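PDB 2XMZ: hydrolase, alpha/beta hydrolase FOLD family from Staphylococcus aureus, which probably catalyses the elimination of pyruvate that forms 2-succinyl-6-hydroxy-2,4-cyclohexadiene-1-carboxylate in menaquinone biosynthesis. Local coordinates for residues L50-W64 against Q179-Y191. Sequence-based numbering, arbitrary orientation. Where two conformers were deposited one is given.
Sequences LPGHGEDQSSMDETW and QSPHKMAKALRDY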
loop_
_atom_site.group_PDB
_atom_site.type_symbol
_atom_site.label_atom_id
_atom_site.label_comp_id
_atom_site.label_asym_id
_atom_site.label_seq_id
_atom_site.Cartn_x
_atom_site.Cartn_y
_atom_site.Cartn_z
ATOM N N LEU A 50 0.723 1.705 -8.915
ATOM C CA LEU A 50 -0.627 2.246 -8.899
ATOM C C LEU A 50 -0.679 3.516 -9.773
ATOM O O LEU A 50 0.380 4.081 -10.126
ATOM C CB LEU A 50 -1.081 2.500 -7.441
ATOM C CG LEU A 50 -1.295 1.190 -6.640
ATOM C CD1 LEU A 50 -1.282 1.405 -5.119
ATOM C CD2 LEU A 50 -2.595 0.494 -7.092
ATOM N N PRO A 51 -1.899 3.949 -10.150
ATOM C CA PRO A 51 -2.045 5.084 -11.058
ATOM C C PRO A 51 -1.200 6.290 -10.640
ATOM O O PRO A 51 -1.226 6.728 -9.453
ATOM C CB PRO A 51 -3.529 5.413 -10.955
ATOM C CG PRO A 51 -4.164 4.061 -10.706
ATOM C CD PRO A 51 -3.212 3.378 -9.770
ATOM N N GLY A 52 -0.474 6.814 -11.619
ATOM C CA GLY A 52 0.421 7.963 -11.437
ATOM C C GLY A 52 1.803 7.651 -10.886
ATOM O O GLY A 52 2.679 8.522 -10.889
ATOM N N HIS A 53 2.000 6.442 -10.378
ATOM C CA HIS A 53 3.248 6.095 -9.697
ATOM C C HIS A 53 4.181 5.190 -10.496
ATOM O O HIS A 53 3.734 4.247 -11.185
ATOM C CB HIS A 53 2.958 5.426 -8.353
ATOM C CG HIS A 53 2.320 6.344 -7.354
ATOM N ND1 HIS A 53 1.044 6.840 -7.509
ATOM C CD2 HIS A 53 2.802 6.895 -6.218
ATOM C CE1 HIS A 53 0.756 7.639 -6.496
ATOM N NE2 HIS A 53 1.806 7.687 -5.696
ATOM N N GLY A 54 5.487 5.449 -10.339
ATOM C CA GLY A 54 6.514 4.646 -10.986
ATOM C C GLY A 54 6.272 4.496 -12.469
ATOM O O GLY A 54 6.207 5.485 -13.203
ATOM N N GLU A 55 6.128 3.248 -12.908
ATOM C CA GLU A 55 6.042 2.969 -14.335
ATOM C C GLU A 55 4.609 2.948 -14.857
ATOM O O GLU A 55 4.376 2.592 -15.998
ATOM C CB GLU A 55 6.818 1.688 -14.663
ATOM C CG GLU A 55 8.350 1.892 -14.566
ATOM C CD GLU A 55 9.157 0.669 -14.994
ATOM O OE1 GLU A 55 10.297 0.523 -14.521
ATOM O OE2 GLU A 55 8.657 -0.149 -15.793
ATOM N N ASP A 56 3.653 3.349 -14.014
ATOM C CA ASP A 56 2.263 3.409 -14.426
ATOM C C ASP A 56 2.067 4.337 -15.615
ATOM O O ASP A 56 2.701 5.395 -15.710
ATOM C CB ASP A 56 1.366 3.877 -13.281
ATOM C CG ASP A 56 -0.031 4.196 -13.752
ATOM O OD1 ASP A 56 -0.829 3.234 -13.906
ATOM O OD2 ASP A 56 -0.299 5.395 -14.027
ATOM N N GLN A 57 1.185 3.932 -16.524
ATOM C CA GLN A 57 0.838 4.762 -17.661
ATOM C C GLN A 57 -0.674 4.990 -17.809
ATOM O O GLN A 57 -1.183 5.103 -18.918
ATOM C CB GLN A 57 1.460 4.218 -18.973
ATOM C CG GLN A 57 2.999 4.183 -19.020
ATOM C CD GLN A 57 3.555 3.341 -20.169
ATOM O OE1 GLN A 57 3.036 2.265 -20.485
ATOM N NE2 GLN A 57 4.625 3.820 -20.782
ATOM N N SER A 58 -1.372 5.042 -16.686
ATOM C CA SER A 58 -2.768 5.466 -16.642
ATOM C C SER A 58 -2.947 6.869 -17.281
ATOM O O SER A 58 -2.135 7.786 -17.050
ATOM C CB SER A 58 -3.267 5.462 -15.206
ATOM O OG SER A 58 -3.305 4.136 -14.671
ATOM N N SER A 59 -3.989 7.017 -18.097
ATOM C CA SER A 59 -4.246 8.271 -18.794
ATOM C C SER A 59 -4.533 9.391 -17.807
ATOM O O SER A 59 -5.367 9.229 -16.921
ATOM C CB SER A 59 -5.441 8.167 -19.730
ATOM O OG SER A 59 -5.766 9.484 -20.203
ATOM N N MET A 60 -3.882 10.542 -18.009
ATOM C CA MET A 60 -4.173 11.741 -17.229
ATOM C C MET A 60 -5.610 12.198 -17.395
ATOM O O MET A 60 -6.081 13.036 -16.631
ATOM C CB MET A 60 -3.277 12.914 -17.639
ATOM C CG MET A 60 -1.800 12.766 -17.332
ATOM S SD MET A 60 -1.605 12.159 -15.666
ATOM C CE MET A 60 -2.008 13.610 -14.705
ATOM N N ASP A 61 -6.289 11.664 -18.405
ATOM C CA ASP A 61 -7.609 12.142 -18.767
ATOM C C ASP A 61 -8.713 11.165 -18.331
ATOM O O ASP A 61 -9.866 11.285 -18.716
ATOM C CB ASP A 61 -7.647 12.529 -20.259
ATOM C CG ASP A 61 -6.641 13.648 -20.597
ATOM O OD1 ASP A 61 -6.424 14.559 -19.756
ATOM O OD2 ASP A 61 -6.066 13.641 -21.707
ATOM N N GLU A 62 -8.339 10.217 -17.482
ATOM C CA GLU A 62 -9.315 9.386 -16.790
ATOM C C GLU A 62 -9.222 9.635 -15.298
ATOM O O GLU A 62 -8.149 9.949 -14.779
ATOM C CB GLU A 62 -9.074 7.918 -17.087
ATOM C CG GLU A 62 -9.081 7.634 -18.573
ATOM C CD GLU A 62 -9.509 6.230 -18.892
ATOM O OE1 GLU A 62 -10.143 5.592 -18.016
ATOM O OE2 GLU A 62 -9.219 5.780 -20.025
ATOM N N THR A 63 -10.352 9.483 -14.614
ATOM C CA THR A 63 -10.381 9.632 -13.183
ATOM C C THR A 63 -9.812 8.377 -12.493
ATOM O O THR A 63 -10.329 7.254 -12.644
ATOM C CB THR A 63 -11.798 9.923 -12.679
ATOM O OG1 THR A 63 -12.307 11.104 -13.312
ATOM C CG2 THR A 63 -11.799 10.110 -11.148
ATOM N N TRP A 64 -8.759 8.572 -11.707
ATOM C CA TRP A 64 -8.143 7.451 -11.048
ATOM C C TRP A 64 -8.828 7.155 -9.719
ATOM O O TRP A 64 -8.177 7.081 -8.701
ATOM C CB TRP A 64 -6.656 7.713 -10.825
ATOM C CG TRP A 64 -5.887 8.000 -12.096
ATOM C CD1 TRP A 64 -6.266 7.720 -13.392
ATOM C CD2 TRP A 64 -4.610 8.582 -12.167
ATOM N NE1 TRP A 64 -5.280 8.126 -14.266
ATOM C CE2 TRP A 64 -4.251 8.652 -13.533
ATOM C CE3 TRP A 64 -3.728 9.093 -11.205
ATOM C CZ2 TRP A 64 -3.044 9.194 -13.955
ATOM C CZ3 TRP A 64 -2.520 9.627 -11.634
ATOM C CH2 TRP A 64 -2.193 9.668 -12.987
ATOM N N GLN A 179 9.169 10.600 -8.820
ATOM C CA GLN A 179 7.747 10.622 -9.147
ATOM C C GLN A 179 7.422 11.891 -9.903
ATOM O O GLN A 179 8.050 12.916 -9.697
ATOM C CB GLN A 179 6.874 10.501 -7.887
ATOM C CG GLN A 179 7.110 9.230 -7.068
ATOM C CD GLN A 179 7.090 7.957 -7.918
ATOM O OE1 GLN A 179 6.215 7.783 -8.771
ATOM N NE2 GLN A 179 8.054 7.057 -7.673
ATOM N N SER A 180 6.470 11.807 -10.820
ATOM C CA SER A 180 6.012 12.982 -11.557
ATOM C C SER A 180 5.067 13.807 -10.669
ATOM O O SER A 180 4.032 13.280 -10.217
ATOM C CB SER A 180 5.285 12.509 -12.803
ATOM O OG SER A 180 4.778 13.610 -13.511
ATOM N N PRO A 181 5.412 15.082 -10.402
ATOM C CA PRO A 181 4.546 15.880 -9.503
ATOM C C PRO A 181 3.107 16.071 -9.994
ATOM O O PRO A 181 2.174 16.021 -9.181
ATOM C CB PRO A 181 5.267 17.233 -9.395
ATOM C CG PRO A 181 6.239 17.272 -10.548
ATOM C CD PRO A 181 6.626 15.823 -10.801
ATOM N N HIS A 182 2.923 16.255 -11.300
ATOM C CA HIS A 182 1.573 16.351 -11.865
ATOM C C HIS A 182 0.767 15.059 -11.646
ATOM O O HIS A 182 -0.442 15.104 -11.324
ATOM C CB HIS A 182 1.603 16.830 -13.342
ATOM C CG HIS A 182 1.936 15.749 -14.329
ATOM N ND1 HIS A 182 3.233 15.390 -14.638
ATOM C CD2 HIS A 182 1.139 14.943 -15.072
ATOM C CE1 HIS A 182 3.220 14.408 -15.530
ATOM N NE2 HIS A 182 1.961 14.121 -15.812
ATOM N N LYS A 183 1.433 13.905 -11.770
ATOM C CA LYS A 183 0.787 12.640 -11.480
ATOM C C LYS A 183 0.515 12.454 -9.996
ATOM O O LYS A 183 -0.528 11.928 -9.642
ATOM C CB LYS A 183 1.576 11.442 -12.035
ATOM C CG LYS A 183 1.624 11.445 -13.536
ATOM C CD LYS A 183 2.261 10.189 -14.116
ATOM C CE LYS A 183 2.272 10.271 -15.650
ATOM N NZ LYS A 183 2.703 8.981 -16.242
ATOM N N MET A 184 1.448 12.885 -9.135
ATOM C CA MET A 184 1.225 12.814 -7.699
ATOM C C MET A 184 0.001 13.647 -7.328
ATOM O O MET A 184 -0.812 13.220 -6.528
ATOM C CB MET A 184 2.481 13.262 -6.925
ATOM C CG MET A 184 3.699 12.344 -7.164
ATOM S SD MET A 184 3.357 10.636 -6.571
ATOM C CE MET A 184 2.848 9.827 -8.092
ATOM N N ALA A 185 -0.130 14.818 -7.943
ATOM C CA ALA A 185 -1.287 15.686 -7.720
ATOM C C ALA A 185 -2.594 14.983 -8.113
ATOM O O ALA A 185 -3.565 15.007 -7.355
ATOM C CB ALA A 185 -1.126 17.007 -8.498
ATOM N N LYS A 186 -2.603 14.325 -9.276
ATOM C CA LYS A 186 -3.786 13.662 -9.733
ATOM C C LYS A 186 -4.100 12.498 -8.804
ATOM O O LYS A 186 -5.248 12.314 -8.450
ATOM C CB LYS A 186 -3.686 13.247 -11.207
ATOM C CG LYS A 186 -4.981 12.619 -11.745
ATOM C CD LYS A 186 -4.878 12.296 -13.222
ATOM C CE LYS A 186 -6.089 11.482 -13.722
ATOM N NZ LYS A 186 -7.375 12.203 -13.499
ATOM N N ALA A 187 -3.081 11.722 -8.398
ATOM C CA ALA A 187 -3.295 10.639 -7.423
ATOM C C ALA A 187 -3.998 11.152 -6.164
ATOM O O ALA A 187 -4.980 10.550 -5.704
ATOM C CB ALA A 187 -1.962 9.938 -7.061
ATOM N N LEU A 188 -3.504 12.247 -5.609
ATOM C CA LEU A 188 -4.153 12.869 -4.434
ATOM C C LEU A 188 -5.603 13.268 -4.687
ATOM O O LEU A 188 -6.488 12.921 -3.900
ATOM C CB LEU A 188 -3.358 14.080 -3.933
ATOM C CG LEU A 188 -2.005 13.763 -3.276
ATOM C CD1 LEU A 188 -1.225 15.052 -3.024
ATOM C CD2 LEU A 188 -2.163 12.928 -1.992
ATOM N N ARG A 189 -5.850 13.998 -5.779
ATOM C CA ARG A 189 -7.219 14.446 -6.075
ATOM C C ARG A 189 -8.191 13.295 -6.351
ATOM O O ARG A 189 -9.348 13.371 -5.955
ATOM C CB ARG A 189 -7.254 15.485 -7.212
ATOM C CG ARG A 189 -6.304 16.695 -7.001
ATOM C CD ARG A 189 -6.637 17.915 -7.856
ATOM N NE ARG A 189 -5.437 18.666 -8.259
ATOM C CZ ARG A 189 -4.988 19.800 -7.704
ATOM N NH1 ARG A 189 -5.599 20.378 -6.654
ATOM N NH2 ARG A 189 -3.891 20.357 -8.195
ATOM N N ASP A 190 -7.737 12.250 -7.043
ATOM C CA ASP A 190 -8.619 11.148 -7.468
ATOM C C ASP A 190 -8.745 10.015 -6.463
ATOM O O ASP A 190 -9.808 9.432 -6.347
ATOM C CB ASP A 190 -8.196 10.551 -8.816
ATOM C CG ASP A 190 -8.321 11.527 -9.944
ATOM O OD1 ASP A 190 -8.701 12.681 -9.680
ATOM O OD2 ASP A 190 -8.029 11.141 -11.083
ATOM N N TYR A 191 -7.678 9.672 -5.757
ATOM C CA TYR A 191 -7.810 8.553 -4.786
ATOM C C TYR A 191 -7.129 8.771 -3.444
ATOM O O TYR A 191 -6.844 7.814 -2.697
ATOM C CB TYR A 191 -7.509 7.181 -5.397
ATOM C CG TYR A 191 -6.093 6.899 -5.855
ATOM C CD1 TYR A 191 -5.273 6.046 -5.111
ATOM C CD2 TYR A 191 -5.595 7.419 -7.048
ATOM C CE1 TYR A 191 -4.007 5.702 -5.530
ATOM C CE2 TYR A 191 -4.292 7.090 -7.494
ATOM C CZ TYR A 191 -3.503 6.228 -6.711
ATOM O OH TYR A 191 -2.228 5.846 -7.076
HETATM O O HOH W 1 5.161 9.042 -10.817
HETATM O O HOH W 2 4.239 6.772 -14.246
HETATM O O HOH W 3 0.261 7.822 -15.365
HETATM O O HOH W 4 -6.781 15.056 -14.154
#
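The Trp64 indole lies between the Lys186 chain on one face and Pro51 CB on the other, with Lys183 O at its edge beside CZ3. Lys186 CE sits over the five-membered ring, 3.4 Å from its centroid, a CH-pi contact backed by a cation-pi interaction from NZ almost along the ring normal. With CG anti to the backbone N (chi1 -176°), the Lys186 chain runs extended across the indole until the bend at chi4 turns NZ to Asp190 OD2, where it forms a salt bridge on the syn lone pair. The same oxygen accepts from Trp64 N at 2.7 Å on its anti side, tilted out of the carboxylate plane, so one carboxylate oxygen ties the loop backbone to the helix.

Met184 CE lies over one face of the His53 imidazole, 3.3 Å from its centroid, in a CH-pi contact, while Ala187 CB meets the ring edge. Pro51 O accepts two hydrogen bonds: Tyr191 OH donates in the carbonyl plane at 2.7 Å, and His53 ND1 comes from above that plane. Gly54 N gives Gln179 OE1 a nearly straight bond (2.9 Å, 175°) on a lone pair; Gln179 NE2 turns to Asp28. Water 1 donates to Gly52 O and Gln179 OE1.

The contact joins the loop between strand 44-48 and helix 66-77 of this alpha/beta hydrolase to helix 181-191. Pro51 and Tyr191 both rest on Ile69 of helix 66-77, Met184 packs on Leu140 of helix 123-143, and Leu50, His53 and Tyr191 reach Met92 of helix 92-103, within what is probably the GxSxG nucleophile elbow.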